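Cleavage stimulation factor 77 (Encephalitozoon cuniculi, PDB 2UY1) is a helical-repeat protein of the suppressor-of-forked family that probably binds mRNA and serves, like its relatives, as a scaffold in pre-mRNA 3'-end processing. Local coordinates at residues S15-H20 against L47-L52; W170-A175 against D207-A212. One frame throughout, in Å; residues are numbered along the deposited sequence.

Overall arrangement
From the N terminus, helix 14-26 is followed by helix 30-40 and then by helix 47-60. Contact 1 closes this first loop by laying helix 14-26 against the start of helix 47-60. Many helices later, contact 2 closes a second loop: the start of helix 172-183 meets the end of helix 191-208 and the turn leading to helix 213-225. The two loops follow in series, neither nesting nor crossing, with contact centres about 17 Å apart. They nevertheless touch: S15 OG and Y210 OH lie 2.6 Å apart, probably hydrogen-bonded, and D207 OD2 accepts from Y45 N, so the N-terminal helices are tied to the middle of the chain.

Contact 1: S15-H20 against L47-L52; sequences SAIMEH and LDLWML
M18 reaches across from helix 14-26 and lays its thioether against the first turn of helix 47-60. Its SD rests 3.6 Å from L49 N and 3.8 Å from L49 CB, and it lies equally near D48 CB, so sulfur meets backbone and the roots of two side chains rather than a side-chain end. Beyond the sulfur, CE turns to L52, coming 3.9 Å from L52 CD2. The first torsion carries CG away from the backbone N (chi1 -173°), and a bend at chi2 (71°) swings the sulfur on to the neighbouring helix. A flexible, unbranched methionine suits this place, since it can follow an uneven surface of backbone and methylene groups.

Beside it the packing is of branched side chains. I17 meets L49 through single methyls, CG2 of I17 and CD2 of L49, 4.1 Å apart. No hydrogen bond crosses the contact; the fit is one of dispersion.

The two helical segments run nearly parallel, 25° between their directions, with 10.1 Å between their axes at closest approach. Helix 30-40 comes between them in sequence, an arrangement consistent with the stacked helices of TPR-like alpha-alpha repeats, the clan to which the family belongs.

Helix 30-40 also completes the apolar layer: I17 packs on L36 and C40, while L49 touches F37. L49 and L52 extend the same seam along helix 14-26, both reaching A21, and L52 also Y25. At the exposed margin D48 gives the contact its CB, and its side chain also touches R22, while N46 OD1 accepts from D48 N at the start of helix 47-60.

Contact 2: W170-A175 against D207-A212; sequences WSVKNA and DSFYYA
W170 and S208 share the hydrogen bond that crosses this contact. The indole NE1 donates to S208 OG at 2.7 Å, and the bond is almost straight (177°) with the hydroxyl in the plane of the ring. A serine fits here because its short side chain sets a compact acceptor at the indole edge, and the bond, with F209 over a face, restrains the rotation of the indole.

Aromatic packing comes next. F209 lies over one face of W170, in an offset arrangement: the phenyl and the five-membered ring have centroids 4.8 Å apart and planes inclined by 25°, so that overlap is slight and the rim of the phenyl does most of the touching. Its CZ comes 3.4 Å from W170 NE1. Alanine suits position A175 because its small methyl lies over that same face of the indole while still touching the phenyl, with CB 3.9 Å from F209 CE2.

The phenyl is itself sandwiched. V172 CG2 makes a CH-pi contact over one face, 4.0 Å from the ring centroid, while S208 OG lies over the opposite one. F209 has CG opposite its carbonyl carbon (chi1 -58°), which lets the ring enter between V172 CG2 and S208 OG.

Backbone geometry prepares both sides. S171 is the N-cap of helix 172-183, its OG accepting from N174 N at 3.1 Å. F209 leaves helical geometry and opens a type I turn to A212, closed by A212 N donating to F209 O.

Around this cluster, W170 and A175 lean on I205 of helix 191-208, and V172 packs against E214 and F218. The contact thus wedges the first turn of helix 172-183 against the corner where helix 191-208 gives way to helix 213-225.

Contact 1: S15-H20 against L47-L52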
loop_
_atom_site.group_PDB
_atom_site.type_symbol
_atom_site.label_atom_id
_atom_site.label_comp_id
_atom_site.label_asym_id
_atom_site.label_seq_id
_atom_site.Cartn_x
_atom_site.Cartn_y
_atom_site.Cartn_z
ATOM N N SER A 15 32.623 -15.810 -12.877
ATOM C CA SER A 15 32.116 -16.832 -13.776
ATOM C C SER A 15 32.877 -16.844 -15.090
ATOM O O SER A 15 33.187 -17.917 -15.566
ATOM C CB SER A 15 30.604 -16.738 -13.995
ATOM O OG SER A 15 30.249 -15.485 -14.540
ATOM N N ALA A 16 33.253 -15.685 -15.628
ATOM C CA ALA A 16 34.084 -15.648 -16.847
ATOM C C ALA A 16 35.408 -16.331 -16.610
ATOM O O ALA A 16 35.885 -17.063 -17.455
ATOM C CB ALA A 16 34.340 -14.236 -17.306
ATOM N N ILE A 17 36.009 -16.047 -15.458
ATOM C CA ILE A 17 37.219 -16.672 -15.055
ATOM C C ILE A 17 37.082 -18.178 -14.849
ATOM O O ILE A 17 38.016 -18.897 -15.242
ATOM C CB ILE A 17 37.782 -16.023 -13.771
ATOM C CG1 ILE A 17 38.211 -14.551 -14.034
ATOM C CG2 ILE A 17 38.946 -16.769 -13.301
ATOM C CD1 ILE A 17 38.339 -13.775 -12.737
ATOM N N MET A 18 35.995 -18.653 -14.208
ATOM C CA MET A 18 35.846 -20.090 -14.020
ATOM C C MET A 18 35.713 -20.812 -15.362
ATOM O O MET A 18 36.334 -21.869 -15.585
ATOM C CB MET A 18 34.623 -20.409 -13.109
ATOM C CG MET A 18 34.508 -21.880 -12.735
ATOM S SD MET A 18 35.834 -22.391 -11.552
ATOM C CE MET A 18 36.663 -23.549 -12.620
ATOM N N GLU A 19 34.885 -20.249 -16.242
ATOM C CA GLU A 19 34.691 -20.769 -17.579
ATOM C C GLU A 19 35.988 -20.818 -18.387
ATOM O O GLU A 19 36.214 -21.755 -19.080
ATOM C CB GLU A 19 33.685 -19.910 -18.351
ATOM C CG GLU A 19 32.257 -19.889 -17.693
ATOM C CD GLU A 19 31.341 -18.775 -18.227
ATOM O OE1 GLU A 19 31.589 -18.239 -19.341
ATOM O OE2 GLU A 19 30.301 -18.478 -17.569
ATOM N N HIS A 20 36.736 -19.731 -18.401
ATOM C CA HIS A 20 37.998 -19.678 -19.109
ATOM C C HIS A 20 38.966 -20.734 -18.590
ATOM O O HIS A 20 39.552 -21.470 -19.380
ATOM C CB HIS A 20 38.589 -18.262 -18.903
ATOM C CG HIS A 20 39.828 -18.000 -19.723
ATOM N ND1 HIS A 20 40.097 -18.686 -20.896
ATOM C CD2 HIS A 20 40.830 -17.102 -19.568
ATOM C CE1 HIS A 20 41.233 -18.232 -21.408
ATOM N NE2 HIS A 20 41.707 -17.283 -20.616
ATOM N N LEU A 47 35.430 -21.285 -4.479
ATOM C CA LEU A 47 36.070 -22.547 -4.150
ATOM C C LEU A 47 36.278 -23.511 -5.364
ATOM O O LEU A 47 37.215 -24.268 -5.372
ATOM C CB LEU A 47 35.378 -23.191 -2.903
ATOM C CG LEU A 47 35.986 -24.494 -2.297
ATOM C CD1 LEU A 47 37.364 -24.320 -1.600
ATOM C CD2 LEU A 47 35.029 -25.130 -1.319
ATOM N N ASP A 48 35.390 -23.512 -6.360
ATOM C CA ASP A 48 35.549 -24.336 -7.538
ATOM C C ASP A 48 36.831 -23.997 -8.265
ATOM O O ASP A 48 37.431 -24.844 -8.828
ATOM C CB ASP A 48 34.357 -24.191 -8.511
ATOM C CG ASP A 48 33.014 -24.576 -7.845
ATOM O OD1 ASP A 48 33.048 -25.231 -6.797
ATOM O OD2 ASP A 48 31.957 -24.172 -8.349
ATOM N N LEU A 49 37.236 -22.743 -8.251
ATOM C CA LEU A 49 38.415 -22.353 -9.026
ATOM C C LEU A 49 39.671 -22.849 -8.331
ATOM O O LEU A 49 40.624 -23.337 -8.989
ATOM C CB LEU A 49 38.452 -20.829 -9.271
ATOM C CG LEU A 49 39.761 -20.379 -10.037
ATOM C CD1 LEU A 49 39.759 -20.793 -11.507
ATOM C CD2 LEU A 49 39.933 -18.866 -9.919
ATOM N N TRP A 50 39.659 -22.791 -7.004
ATOM C CA TRP A 50 40.760 -23.263 -6.157
ATOM C C TRP A 50 40.836 -24.785 -6.167
ATOM O O TRP A 50 41.935 -25.321 -6.097
ATOM C CB TRP A 50 40.610 -22.772 -4.705
ATOM C CG TRP A 50 41.082 -21.327 -4.467
ATOM C CD1 TRP A 50 40.365 -20.149 -4.723
ATOM C CD2 TRP A 50 42.308 -20.928 -3.896
ATOM N NE1 TRP A 50 41.154 -19.060 -4.399
ATOM C CE2 TRP A 50 42.330 -19.501 -3.869
ATOM C CE3 TRP A 50 43.439 -21.630 -3.423
ATOM C CZ2 TRP A 50 43.440 -18.766 -3.375
ATOM C CZ3 TRP A 50 44.507 -20.908 -2.947
ATOM C CH2 TRP A 50 44.494 -19.480 -2.910
ATOM N N MET A 51 39.692 -25.485 -6.199
ATOM C CA MET A 51 39.757 -26.967 -6.322
ATOM C C MET A 51 40.320 -27.480 -7.660
ATOM O O MET A 51 40.940 -28.513 -7.714
ATOM C CB MET A 51 38.342 -27.600 -6.125
ATOM C CG MET A 51 37.738 -27.390 -4.710
ATOM S SD MET A 51 38.842 -27.781 -3.360
ATOM C CE MET A 51 38.998 -29.563 -3.563
ATOM N N LEU A 52 39.999 -26.812 -8.730
ATOM C CA LEU A 52 40.575 -27.036 -10.030
ATOM C C LEU A 52 42.070 -26.842 -9.996
ATOM O O LEU A 52 42.814 -27.682 -10.548
ATOM C CB LEU A 52 39.979 -26.082 -11.073
ATOM C CG LEU A 52 40.446 -26.439 -12.503
ATOM C CD1 LEU A 52 40.052 -27.976 -12.849
ATOM C CD2 LEU A 52 39.930 -25.502 -13.555
#

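Contact 2: W170-A175 against D207-A212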
loop_
_atom_site.group_PDB
_atom_site.type_symbol
_atom_site.label_atom_id
_atom_site.label_comp_id
_atom_site.label_asym_id
_atom_site.label_seq_id
_atom_site.Cartn_x
_atom_site.Cartn_y
_atom_site.Cartn_z
ATOM N N TRP A 170 21.057 -20.407 0.299
ATOM C CA TRP A 170 21.919 -19.342 -0.142
ATOM C C TRP A 170 21.278 -18.418 -1.115
ATOM O O TRP A 170 20.838 -18.826 -2.178
ATOM C CB TRP A 170 23.174 -19.942 -0.786
ATOM C CG TRP A 170 24.300 -18.990 -1.032
ATOM C CD1 TRP A 170 24.852 -18.708 -2.220
ATOM C CD2 TRP A 170 25.076 -18.262 -0.044
ATOM N NE1 TRP A 170 25.937 -17.837 -2.079
ATOM C CE2 TRP A 170 26.102 -17.566 -0.748
ATOM C CE3 TRP A 170 24.988 -18.125 1.341
ATOM C CZ2 TRP A 170 27.032 -16.681 -0.104
ATOM C CZ3 TRP A 170 25.905 -17.306 1.991
ATOM C CH2 TRP A 170 26.918 -16.553 1.248
ATOM N N SER A 171 21.365 -17.128 -0.802
ATOM C CA SER A 171 20.699 -16.126 -1.592
ATOM C C SER A 171 21.255 -14.830 -1.073
ATOM O O SER A 171 21.940 -14.792 -0.040
ATOM C CB SER A 171 19.178 -16.182 -1.427
ATOM O OG SER A 171 18.846 -15.954 -0.103
ATOM N N VAL A 172 21.007 -13.777 -1.820
ATOM C CA VAL A 172 21.382 -12.438 -1.308
ATOM C C VAL A 172 20.835 -12.233 0.073
ATOM O O VAL A 172 21.582 -11.844 0.975
ATOM C CB VAL A 172 20.978 -11.326 -2.277
ATOM C CG1 VAL A 172 21.367 -9.897 -1.735
ATOM C CG2 VAL A 172 21.714 -11.578 -3.603
ATOM N N LYS A 173 19.562 -12.549 0.260
ATOM C CA LYS A 173 18.945 -12.325 1.530
ATOM C C LYS A 173 19.558 -13.161 2.647
ATOM O O LYS A 173 19.754 -12.650 3.759
ATOM C CB LYS A 173 17.430 -12.579 1.411
ATOM C CG LYS A 173 16.709 -12.394 2.691
ATOM C CD LYS A 173 15.309 -12.868 2.420
ATOM C CE LYS A 173 14.505 -13.007 3.698
ATOM N NZ LYS A 173 13.490 -11.905 3.774
ATOM N N ASN A 174 19.834 -14.460 2.374
ATOM C CA ASN A 174 20.518 -15.249 3.381
ATOM C C ASN A 174 21.961 -14.949 3.551
ATOM O O ASN A 174 22.441 -15.088 4.661
ATOM C CB ASN A 174 20.288 -16.780 3.202
ATOM C CG ASN A 174 18.842 -17.201 3.565
ATOM O OD1 ASN A 174 18.414 -16.766 4.686
ATOM N ND2 ASN A 174 18.154 -17.924 2.832
ATOM N N ALA A 175 22.676 -14.588 2.469
ATOM C CA ALA A 175 23.996 -13.924 2.604
ATOM C C ALA A 175 23.911 -12.709 3.585
ATOM O O ALA A 175 24.721 -12.609 4.560
ATOM C CB ALA A 175 24.639 -13.519 1.196
ATOM N N ASP A 207 32.030 -12.480 -4.475
ATOM C CA ASP A 207 32.347 -13.448 -5.521
ATOM C C ASP A 207 31.128 -14.223 -5.888
ATOM O O ASP A 207 30.867 -14.408 -7.075
ATOM C CB ASP A 207 33.414 -14.423 -5.027
ATOM C CG ASP A 207 34.458 -14.722 -6.016
ATOM O OD1 ASP A 207 34.254 -15.704 -6.761
ATOM O OD2 ASP A 207 35.532 -14.033 -6.010
ATOM N N SER A 208 30.360 -14.672 -4.875
ATOM C CA SER A 208 29.181 -15.526 -5.167
ATOM C C SER A 208 28.068 -14.768 -5.939
ATOM O O SER A 208 27.381 -15.306 -6.815
ATOM C CB SER A 208 28.615 -16.197 -3.873
ATOM O OG SER A 208 27.365 -16.890 -4.131
ATOM N N PHE A 209 27.857 -13.503 -5.587
ATOM C CA PHE A 209 26.852 -12.655 -6.235
ATOM C C PHE A 209 27.522 -11.398 -6.857
ATOM O O PHE A 209 27.142 -10.265 -6.599
ATOM C CB PHE A 209 25.811 -12.210 -5.188
ATOM C CG PHE A 209 25.104 -13.360 -4.502
ATOM C CD1 PHE A 209 24.177 -14.135 -5.216
ATOM C CD2 PHE A 209 25.337 -13.653 -3.155
ATOM C CE1 PHE A 209 23.528 -15.193 -4.606
ATOM C CE2 PHE A 209 24.688 -14.703 -2.548
ATOM C CZ PHE A 209 23.821 -15.492 -3.283
ATOM N N TYR A 210 28.531 -11.633 -7.677
ATOM C CA TYR A 210 29.346 -10.571 -8.232
ATOM C C TYR A 210 28.571 -9.477 -9.029
ATOM O O TYR A 210 29.052 -8.398 -9.241
ATOM C CB TYR A 210 30.414 -11.209 -9.138
ATOM C CG TYR A 210 29.851 -11.978 -10.313
ATOM C CD1 TYR A 210 29.540 -11.349 -11.501
ATOM C CD2 TYR A 210 29.665 -13.361 -10.236
ATOM C CE1 TYR A 210 29.019 -12.057 -12.554
ATOM C CE2 TYR A 210 29.184 -14.060 -11.263
ATOM C CZ TYR A 210 28.848 -13.400 -12.422
ATOM O OH TYR A 210 28.315 -14.125 -13.431
ATOM N N TYR A 211 27.363 -9.784 -9.432
ATOM C CA TYR A 211 26.576 -9.014 -10.414
ATOM C C TYR A 211 25.498 -8.222 -9.691
ATOM O O TYR A 211 24.832 -7.380 -10.295
ATOM C CB TYR A 211 25.948 -9.992 -11.427
ATOM C CG TYR A 211 25.217 -11.126 -10.689
ATOM C CD1 TYR A 211 23.977 -10.894 -10.094
ATOM C CD2 TYR A 211 25.785 -12.405 -10.548
ATOM C CE1 TYR A 211 23.300 -11.874 -9.350
ATOM C CE2 TYR A 211 25.084 -13.431 -9.796
ATOM C CZ TYR A 211 23.830 -13.119 -9.237
ATOM O OH TYR A 211 23.094 -14.005 -8.506
ATOM N N ALA A 212 25.323 -8.490 -8.396
ATOM C CA ALA A 212 24.276 -7.877 -7.576
ATOM C C ALA A 212 24.748 -6.617 -6.828
ATOM O O ALA A 212 25.530 -6.705 -5.901
ATOM C CB ALA A 212 23.741 -8.884 -6.541
#